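PDB 2WAO: endoglucanase E from Clostridium thermocellum, which combines a cellulase with a family 2 carbohydrate esterase domain, which probably deacetylates plant cell-wall polysaccharides and binds cello-oligosaccharide in its active site. Local coordinates for residues F209-T223 with N250-L264. Numbering follows the deposited sequence.
Sequences FSKYVPQVVVINLGT and NYPDAHIFCCVGPML. With BGC (beta-D-glucopyranose), chain B.
Tyr251 lies with one face over Pro214, whose CD sits 3.4 Å from the ring centroid and 8° off the normal, a CH-pi contact; Asn250 CB covers part of the opposite face. The phenol OH meets the edge of Phe209, and a water donates to both Tyr251 OH and Tyr212 O, while Glu126 on strand 123-129 is also hydrogen-bonded to the hydroxyl. Over one face of Phe209 the Asn250 amide stacks nearly parallel, ND2 3.3 Å from Phe209 CE1.

Beyond this aromatic end, strands 216-220 and 255-260 run parallel, 16° apart. His255 N hydrogen-bonds to Gln215 O and Val217 N to His255 O; Val217 O then accepts a hydrogen bond from Phe257 N at 2.8 Å, and Phe257 O one from Ile219 N. Val217 and Ile219 pack against helix 233-250, which links the strands, and Ile219 CD1 reaches Ile256 CG2 at 3.7 Å. With CG anti to the backbone N (chi1 -171°), Asn220 donates a nearly straight hydrogen bond from ND2 to Gly261 O at 3.1 Å.

Farther on, Met263 O accepts a hydrogen bond from glucose O6 (2.8 Å). Strand, helix and parallel neighbouring strand form the beta-alpha-beta crossover of the SGNH-hydrolase fold, leading here to the glycan pocket.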
ATOM      1  N   PHE A 209       8.982   2.545  14.509  1.00  7.08           N
ATOM      2  CA  PHE A 209       8.478   3.751  13.817  1.00  8.41           C
ATOM      3  C   PHE A 209       9.522   4.863  13.584  1.00  8.87           C
ATOM      4  O   PHE A 209       9.277   5.785  12.792  1.00  9.91           O
ATOM      5  CB  PHE A 209       7.206   4.276  14.515  1.00  8.15           C
ATOM      6  CG  PHE A 209       5.996   3.440  14.211  1.00  7.27           C
ATOM      7  CD1 PHE A 209       5.183   3.787  13.160  1.00  7.89           C
ATOM      8  CD2 PHE A 209       5.695   2.299  14.971  1.00  5.69           C
ATOM      9  CE1 PHE A 209       4.064   3.024  12.813  1.00  4.84           C
ATOM     10  CE2 PHE A 209       4.573   1.489  14.643  1.00  7.91           C
ATOM     11  CZ  PHE A 209       3.751   1.861  13.569  1.00  7.24           C
ATOM     12  N   SER A 210      10.683   4.785  14.234  0.50  8.90           N
ATOM     13  CA  SER A 210      11.696   5.817  13.958  0.50  9.33           C
ATOM     14  C   SER A 210      12.355   5.612  12.595  0.50  9.20           C
ATOM     15  O   SER A 210      12.993   6.533  12.070  0.50  9.48           O
ATOM     16  CB  SER A 210      12.772   5.875  15.047  0.50  9.25           C
ATOM     17  OG  SER A 210      13.628   4.759  14.934  0.50  8.87           O
ATOM     18  N   LYS A 211      12.210   4.412  12.028  1.00  9.00           N
ATOM     19  CA  LYS A 211      12.932   4.049  10.814  1.00  8.65           C
ATOM     20  C   LYS A 211      12.333   4.694   9.581  1.00  8.55           C
ATOM     21  O   LYS A 211      12.981   4.769   8.527  1.00  8.71           O
ATOM     22  CB  LYS A 211      12.977   2.526  10.648  1.00  8.26           C
ATOM     23  CG  LYS A 211      13.691   1.819  11.819  1.00  9.89           C
ATOM     24  CD  LYS A 211      13.854   0.343  11.416  1.00 16.83           C
ATOM     25  CE  LYS A 211      14.601  -0.468  12.486  1.00 23.09           C
ATOM     26  NZ  LYS A 211      14.436  -1.928  12.189  1.00 24.54           N
ATOM     27  N   TYR A 212      11.109   5.193   9.699  1.00  7.65           N
ATOM     28  CA  TYR A 212      10.475   5.791   8.513  1.00  7.00           C
ATOM     29  C   TYR A 212       9.491   6.832   8.994  1.00  7.84           C
ATOM     30  O   TYR A 212       8.438   6.477   9.534  1.00  6.81           O
ATOM     31  CB  TYR A 212       9.760   4.705   7.690  1.00  7.21           C
ATOM     32  CG  TYR A 212       9.168   5.176   6.353  1.00  5.68           C
ATOM     33  CD1 TYR A 212       9.954   5.189   5.177  1.00  6.53           C
ATOM     34  CD2 TYR A 212       7.830   5.557   6.267  1.00  3.65           C
ATOM     35  CE1 TYR A 212       9.394   5.599   3.927  1.00  6.68           C
ATOM     36  CE2 TYR A 212       7.264   5.946   5.026  1.00  5.81           C
ATOM     37  CZ  TYR A 212       8.067   6.002   3.878  1.00  6.02           C
ATOM     38  OH  TYR A 212       7.491   6.370   2.648  1.00  7.49           O
ATOM     39  N   VAL A 213       9.845   8.112   8.848  1.00  7.43           N
ATOM     40  CA  VAL A 213       8.962   9.160   9.360  1.00  7.75           C
ATOM     41  C   VAL A 213       8.385   9.950   8.177  1.00  7.00           C
ATOM     42  O   VAL A 213       9.046  10.815   7.628  1.00  7.92           O
ATOM     43  CB  VAL A 213       9.693  10.069  10.373  1.00  8.80           C
ATOM     44  CG1 VAL A 213       8.743  11.193  10.863  1.00  8.14           C
ATOM     45  CG2 VAL A 213      10.194   9.209  11.554  1.00 10.58           C
ATOM     46  N   PRO A 214       7.153   9.644   7.772  1.00  5.64           N
ATOM     47  CA  PRO A 214       6.593  10.272   6.551  1.00  4.38           C
ATOM     48  C   PRO A 214       6.135  11.713   6.901  1.00  4.77           C
ATOM     49  O   PRO A 214       5.794  11.987   8.091  1.00  4.04           O
ATOM     50  CB  PRO A 214       5.384   9.364   6.249  1.00  4.22           C
ATOM     51  CG  PRO A 214       4.915   8.952   7.599  1.00  6.80           C
ATOM     52  CD  PRO A 214       6.182   8.718   8.398  1.00  6.01           C
ATOM     53  N   GLN A 215       6.110  12.599   5.893  1.00  3.29           N
ATOM     54  CA  GLN A 215       5.542  13.917   6.048  1.00  3.81           C
ATOM     55  C   GLN A 215       4.033  13.837   5.823  1.00  3.37           C
ATOM     56  O   GLN A 215       3.318  14.770   6.168  1.00  3.60           O
ATOM     57  CB  GLN A 215       6.173  14.925   5.066  1.00  3.18           C
ATOM     58  CG  GLN A 215       7.698  15.062   5.213  1.00  4.65           C
ATOM     59  CD  GLN A 215       8.495  14.113   4.346  1.00  7.57           C
ATOM     60  OE1 GLN A 215       7.953  13.377   3.563  1.00  9.26           O
ATOM     61  NE2 GLN A 215       9.807  14.139   4.494  1.00 13.91           N
ATOM     62  N   VAL A 216       3.559  12.730   5.201  1.00  2.63           N
ATOM     63  CA  VAL A 216       2.137  12.613   4.858  1.00  2.40           C
ATOM     64  C   VAL A 216       1.684  11.216   5.260  1.00  2.48           C
ATOM     65  O   VAL A 216       2.376  10.246   4.965  1.00  2.98           O
ATOM     66  CB  VAL A 216       1.906  12.715   3.325  1.00  2.66           C
ATOM     67  CG1 VAL A 216       0.411  12.552   2.989  1.00  3.86           C
ATOM     68  CG2 VAL A 216       2.346  14.077   2.820  1.00  3.68           C
ATOM     69  N   VAL A 217       0.500  11.133   5.873  1.00  3.32           N
ATOM     70  CA  VAL A 217      -0.152   9.853   6.129  1.00  2.00           C
ATOM     71  C   VAL A 217      -1.541   9.970   5.474  1.00  2.00           C
ATOM     72  O   VAL A 217      -2.214  10.962   5.652  1.00  2.89           O
ATOM     73  CB  VAL A 217      -0.258   9.556   7.654  1.00  2.00           C
ATOM     74  CG1 VAL A 217      -1.016   8.211   7.942  1.00  3.14           C
ATOM     75  CG2 VAL A 217       1.144   9.515   8.276  1.00  3.64           C
ATOM     76  N   VAL A 218      -1.962   8.930   4.762  1.00  2.23           N
ATOM     77  CA  VAL A 218      -3.269   8.846   4.125  1.00  3.16           C
ATOM     78  C   VAL A 218      -3.995   7.651   4.743  1.00  3.92           C
ATOM     79  O   VAL A 218      -3.481   6.518   4.730  1.00  3.24           O
ATOM     80  CB  VAL A 218      -3.115   8.689   2.571  1.00  4.11           C
ATOM     81  CG1 VAL A 218      -4.487   8.557   1.881  1.00  4.32           C
ATOM     82  CG2 VAL A 218      -2.349   9.895   1.965  1.00  2.99           C
ATOM     83  N   ILE A 219      -5.205   7.900   5.227  1.00  2.95           N
ATOM     84  CA  ILE A 219      -5.973   6.834   5.856  1.00  3.12           C
ATOM     85  C   ILE A 219      -7.197   6.607   4.982  1.00  3.06           C
ATOM     86  O   ILE A 219      -7.929   7.543   4.693  1.00  4.39           O
ATOM     87  CB  ILE A 219      -6.375   7.231   7.305  1.00  4.41           C
ATOM     88  CG1 ILE A 219      -5.126   7.560   8.161  1.00  2.06           C
ATOM     89  CG2 ILE A 219      -7.212   6.085   7.937  1.00  2.38           C
ATOM     90  CD1 ILE A 219      -5.433   8.140   9.583  1.00  2.92           C
ATOM     91  N   ASN A 220      -7.444   5.372   4.584  1.00  3.82           N
ATOM     92  CA  ASN A 220      -8.682   5.088   3.837  1.00  4.28           C
ATOM     93  C   ASN A 220      -9.312   3.868   4.443  1.00  4.76           C
ATOM     94  O   ASN A 220      -8.983   2.764   4.082  1.00  5.17           O
ATOM     95  CB  ASN A 220      -8.455   4.940   2.310  1.00  5.95           C
ATOM     96  CG  ASN A 220      -9.791   4.867   1.535  1.00  9.86           C
ATOM     97  OD1 ASN A 220     -10.820   4.393   2.072  1.00 11.46           O
ATOM     98  ND2 ASN A 220      -9.789   5.342   0.276  1.00 15.25           N
ATOM     99  N   LEU A 221     -10.151   4.099   5.449  1.00  4.27           N
ATOM    100  CA  LEU A 221     -10.733   3.030   6.226  1.00  5.99           C
ATOM    101  C   LEU A 221     -12.202   3.357   6.448  1.00  5.70           C
ATOM    102  O   LEU A 221     -12.579   4.525   6.498  1.00  7.10           O
ATOM    103  CB  LEU A 221     -10.041   2.916   7.584  1.00  6.20           C
ATOM    104  CG  LEU A 221      -8.597   2.413   7.570  1.00  5.55           C
ATOM    105  CD1 LEU A 221      -8.050   2.698   9.014  1.00  3.94           C
ATOM    106  CD2 LEU A 221      -8.603   0.917   7.199  1.00  6.47           C
ATOM    107  N   GLY A 222     -12.994   2.312   6.642  1.00  7.01           N
ATOM    108  CA  GLY A 222     -14.379   2.479   7.060  1.00  7.28           C
ATOM    109  C   GLY A 222     -15.283   1.793   6.069  1.00  6.82           C
ATOM    110  O   GLY A 222     -16.442   1.550   6.386  1.00  6.87           O
ATOM    111  N   THR A 223     -14.780   1.438   4.880  1.00  6.85           N
ATOM    112  CA  THR A 223     -15.617   0.629   3.954  1.00  6.50           C
ATOM    113  C   THR A 223     -16.176  -0.642   4.604  1.00  7.16           C
ATOM    114  O   THR A 223     -17.384  -0.952   4.489  1.00  6.55           O
ATOM    115  CB  THR A 223     -14.864   0.251   2.620  1.00  8.22           C
ATOM    116  OG1 THR A 223     -14.477   1.461   1.971  1.00  9.57           O
ATOM    117  CG2 THR A 223     -15.784  -0.507   1.649  1.00  5.71           C
ATOM    118  N   ASN A 250       3.332   8.781  16.681  1.00  7.79           N
ATOM    119  CA  ASN A 250       4.512   8.313  15.897  1.00  8.76           C
ATOM    120  C   ASN A 250       5.169   9.435  15.089  1.00  8.05           C
ATOM    121  O   ASN A 250       6.407   9.488  14.966  1.00  8.31           O
ATOM    122  CB  ASN A 250       4.088   7.214  14.913  1.00  9.32           C
ATOM    123  CG  ASN A 250       3.691   5.895  15.586  1.00 12.13           C
ATOM    124  OD1 ASN A 250       4.248   5.515  16.598  1.00 15.67           O
ATOM    125  ND2 ASN A 250       2.768   5.151  14.948  1.00 17.16           N
ATOM    126  N   TYR A 251       4.337  10.315  14.508  1.00  6.82           N
ATOM    127  CA  TYR A 251       4.832  11.315  13.597  1.00  6.23           C
ATOM    128  C   TYR A 251       4.228  12.681  13.962  1.00  7.75           C
ATOM    129  O   TYR A 251       3.216  13.105  13.390  1.00  7.24           O
ATOM    130  CB  TYR A 251       4.440  10.983  12.139  1.00  6.52           C
ATOM    131  CG  TYR A 251       4.505   9.531  11.753  1.00  5.40           C
ATOM    132  CD1 TYR A 251       5.649   8.743  12.009  1.00  4.48           C
ATOM    133  CD2 TYR A 251       3.438   8.943  11.106  1.00  6.67           C
ATOM    134  CE1 TYR A 251       5.666   7.356  11.634  1.00  5.52           C
ATOM    135  CE2 TYR A 251       3.459   7.595  10.736  1.00  3.92           C
ATOM    136  CZ  TYR A 251       4.566   6.828  10.981  1.00  6.70           C
ATOM    137  OH  TYR A 251       4.518   5.495  10.593  1.00  5.78           O
ATOM    138  N   PRO A 252       4.818  13.368  14.934  1.00  8.81           N
ATOM    139  CA  PRO A 252       4.307  14.679  15.430  1.00  9.13           C
ATOM    140  C   PRO A 252       4.060  15.722  14.332  1.00  9.63           C
ATOM    141  O   PRO A 252       3.172  16.555  14.484  1.00  8.51           O
ATOM    142  CB  PRO A 252       5.472  15.211  16.298  1.00 10.17           C
ATOM    143  CG  PRO A 252       6.255  14.005  16.687  1.00 11.14           C
ATOM    144  CD  PRO A 252       6.053  12.947  15.620  1.00  8.03           C
ATOM    145  N   ASP A 253       4.818  15.636  13.243  1.00  8.48           N
ATOM    146  CA  ASP A 253       4.860  16.665  12.210  1.00  9.58           C
ATOM    147  C   ASP A 253       4.108  16.271  10.908  1.00  8.44           C
ATOM    148  O   ASP A 253       4.050  17.067   9.969  1.00  9.23           O
ATOM    149  CB  ASP A 253       6.335  17.074  11.893  1.00 11.33           C
ATOM    150  CG  ASP A 253       7.159  17.415  13.179  1.00 17.57           C
ATOM    151  OD1 ASP A 253       6.619  18.073  14.092  1.00 23.34           O
ATOM    152  OD2 ASP A 253       8.340  16.981  13.312  1.00 21.52           O
ATOM    153  N   ALA A 254       3.535  15.053  10.842  1.00  7.14           N
ATOM    154  CA  ALA A 254       2.898  14.590   9.611  1.00  5.43           C
ATOM    155  C   ALA A 254       1.583  15.289   9.323  1.00  5.53           C
ATOM    156  O   ALA A 254       0.827  15.623  10.260  1.00  7.44           O
ATOM    157  CB  ALA A 254       2.665  13.075   9.662  1.00  4.78           C
ATOM    158  N   HIS A 255       1.306  15.488   8.030  1.00  5.86           N
ATOM    159  CA  HIS A 255      -0.013  15.925   7.536  1.00  4.70           C
ATOM    160  C   HIS A 255      -0.860  14.668   7.344  1.00  5.42           C
ATOM    161  O   HIS A 255      -0.439  13.744   6.616  1.00  5.92           O
ATOM    162  CB  HIS A 255       0.139  16.645   6.207  1.00  5.04           C
ATOM    163  CG  HIS A 255       0.929  17.922   6.294  1.00  4.59           C
ATOM    164  ND1 HIS A 255       0.320  19.156   6.303  1.00  8.67           N
ATOM    165  CD2 HIS A 255       2.261  18.155   6.393  1.00  7.17           C
ATOM    166  CE1 HIS A 255       1.241  20.103   6.383  1.00  7.34           C
ATOM    167  NE2 HIS A 255       2.434  19.523   6.440  1.00  8.88           N
ATOM    168  N   ILE A 256      -2.039  14.624   7.975  1.00  3.12           N
ATOM    169  CA  ILE A 256      -2.845  13.367   7.959  1.00  4.24           C
ATOM    170  C   ILE A 256      -4.099  13.589   7.092  1.00  4.48           C
ATOM    171  O   ILE A 256      -4.904  14.504   7.379  1.00  5.83           O
ATOM    172  CB  ILE A 256      -3.252  12.909   9.394  1.00  4.43           C
ATOM    173  CG1 ILE A 256      -1.979  12.670  10.248  1.00  4.84           C
ATOM    174  CG2 ILE A 256      -4.166  11.617   9.350  1.00  4.81           C
ATOM    175  CD1 ILE A 256      -2.283  12.396  11.764  1.00  3.97           C
ATOM    176  N   PHE A 257      -4.275  12.749   6.069  1.00  3.17           N
ATOM    177  CA  PHE A 257      -5.433  12.867   5.132  1.00  3.97           C
ATOM    178  C   PHE A 257      -6.382  11.719   5.376  1.00  4.87           C
ATOM    179  O   PHE A 257      -5.988  10.548   5.211  1.00  4.71           O
ATOM    180  CB  PHE A 257      -4.918  12.870   3.680  1.00  3.93           C
ATOM    181  CG  PHE A 257      -4.175  14.111   3.337  1.00  3.48           C
ATOM    182  CD1 PHE A 257      -4.843  15.186   2.716  1.00  6.01           C
ATOM    183  CD2 PHE A 257      -2.801  14.215   3.606  1.00  5.49           C
ATOM    184  CE1 PHE A 257      -4.153  16.354   2.393  1.00  7.92           C
ATOM    185  CE2 PHE A 257      -2.112  15.386   3.294  1.00  5.25           C
ATOM    186  CZ  PHE A 257      -2.773  16.445   2.692  1.00  6.05           C
ATOM    187  N   CYS A 258      -7.590  12.049   5.831  1.00  4.49           N
ATOM    188  CA  CYS A 258      -8.636  11.044   6.155  1.00  5.10           C
ATOM    189  C   CYS A 258      -9.626  10.928   4.996  1.00  4.84           C
ATOM    190  O   CYS A 258     -10.267  11.935   4.613  1.00  5.15           O
ATOM    191  CB  CYS A 258      -9.380  11.466   7.425  1.00  6.17           C
ATOM    192  SG  CYS A 258      -8.288  11.552   8.844  1.00  6.37           S
ATOM    193  N   CYS A 259      -9.749   9.742   4.407  1.00  4.14           N
ATOM    194  CA  CYS A 259     -10.386   9.651   3.066  1.00  5.64           C
ATOM    195  C   CYS A 259     -11.583   8.731   3.078  1.00  6.21           C
ATOM    196  O   CYS A 259     -11.558   7.702   3.750  1.00  7.17           O
ATOM    197  CB  CYS A 259      -9.395   9.123   2.010  1.00  5.94           C
ATOM    198  SG  CYS A 259      -7.867  10.045   1.874  1.00 10.71           S
ATOM    199  N   VAL A 260     -12.632   9.107   2.348  1.00  5.31           N
ATOM    200  CA  VAL A 260     -13.799   8.242   2.200  1.00  6.15           C
ATOM    201  C   VAL A 260     -14.043   8.013   0.693  1.00  5.38           C
ATOM    202  O   VAL A 260     -14.017   8.947  -0.071  1.00  6.55           O
ATOM    203  CB  VAL A 260     -15.034   8.915   2.880  1.00  4.89           C
ATOM    204  CG1 VAL A 260     -16.277   8.167   2.568  1.00  7.90           C
ATOM    205  CG2 VAL A 260     -14.835   8.934   4.427  1.00  5.61           C
ATOM    206  N   GLY A 261     -14.286   6.771   0.293  1.00  5.62           N
ATOM    207  CA  GLY A 261     -14.710   6.441  -1.074  1.00  6.11           C
ATOM    208  C   GLY A 261     -13.626   5.567  -1.677  1.00  6.93           C
ATOM    209  O   GLY A 261     -12.541   5.473  -1.121  1.00  7.53           O
ATOM    210  N   PRO A 262     -13.885   4.992  -2.869  1.00  6.60           N
ATOM    211  CA  PRO A 262     -15.095   5.182  -3.682  1.00  5.11           C
ATOM    212  C   PRO A 262     -16.100   3.982  -3.682  1.00  5.39           C
ATOM    213  O   PRO A 262     -16.980   3.940  -4.548  1.00  5.79           O
ATOM    214  CB  PRO A 262     -14.468   5.272  -5.075  1.00  5.01           C
ATOM    215  CG  PRO A 262     -13.435   4.162  -4.994  1.00  6.12           C
ATOM    216  CD  PRO A 262     -12.865   4.212  -3.595  1.00  6.14           C
ATOM    217  N   MET A 263     -15.956   3.027  -2.772  1.00  5.86           N
ATOM    218  CA  MET A 263     -16.800   1.825  -2.762  1.00  7.06           C
ATOM    219  C   MET A 263     -18.112   1.912  -1.969  1.00  6.55           C
ATOM    220  O   MET A 263     -19.049   1.202  -2.280  1.00  7.99           O
ATOM    221  CB  MET A 263     -16.010   0.589  -2.310  1.00  6.29           C
ATOM    222  CG  MET A 263     -14.909   0.228  -3.289  1.00  8.89           C
ATOM    223  SD  MET A 263     -14.112  -1.296  -2.744  1.00  9.80           S
ATOM    224  CE  MET A 263     -15.443  -2.500  -3.009  1.00 12.39           C
ATOM    225  N   LEU A 264     -18.181   2.762  -0.948  1.00  6.07           N
ATOM    226  CA  LEU A 264     -19.405   2.907  -0.173  1.00  5.83           C
ATOM    227  C   LEU A 264     -20.517   3.545  -1.017  1.00  6.28           C
ATOM    228  O   LEU A 264     -20.240   4.313  -1.967  1.00  6.91           O
ATOM    229  CB  LEU A 264     -19.154   3.717   1.108  1.00  5.66           C
ATOM    230  CG  LEU A 264     -18.385   2.887   2.151  1.00  7.26           C
ATOM    231  CD1 LEU A 264     -18.173   3.769   3.371  1.00 11.19           C
ATOM    232  CD2 LEU A 264     -19.219   1.608   2.538  1.00  7.31           C
TER
HETATM  233  C2  BGC B   2     -23.219  -3.324  -4.633  1.00 23.35           C
HETATM  234  C3  BGC B   2     -22.475  -3.854  -3.414  1.00 21.93           C
HETATM  235  C4  BGC B   2     -21.026  -3.344  -3.379  1.00 19.74           C
HETATM  236  C5  BGC B   2     -20.873  -1.856  -3.740  1.00 21.73           C
HETATM  237  C6  BGC B   2     -19.419  -1.470  -3.982  1.00 22.72           C
HETATM  238  C1  BGC B   2     -22.979  -1.820  -4.711  1.00 25.45           C
HETATM  239  O2  BGC B   2     -24.581  -3.554  -4.444  1.00 25.66           O
HETATM  240  O3  BGC B   2     -22.522  -5.264  -3.470  1.00 18.70           O
HETATM  241  O4  BGC B   2     -20.533  -3.917  -2.269  1.00 17.53           O
HETATM  242  O5  BGC B   2     -21.619  -1.570  -4.911  1.00 23.00           O
HETATM  243  O6  BGC B   2     -19.266  -0.214  -4.654  1.00 26.10           O
HETATM  244  O   HOH W   1       7.017   4.216   9.762  1.00  9.08           O
HETATM  245  O   HOH W   2     -13.469   4.716   1.873  1.00 14.42           O
HETATM  246  O   HOH W   3     -10.962   6.725   6.124  1.00  7.40           O
HETATM  247  O   HOH W   4     -15.249   3.306   0.048  1.00 10.05           O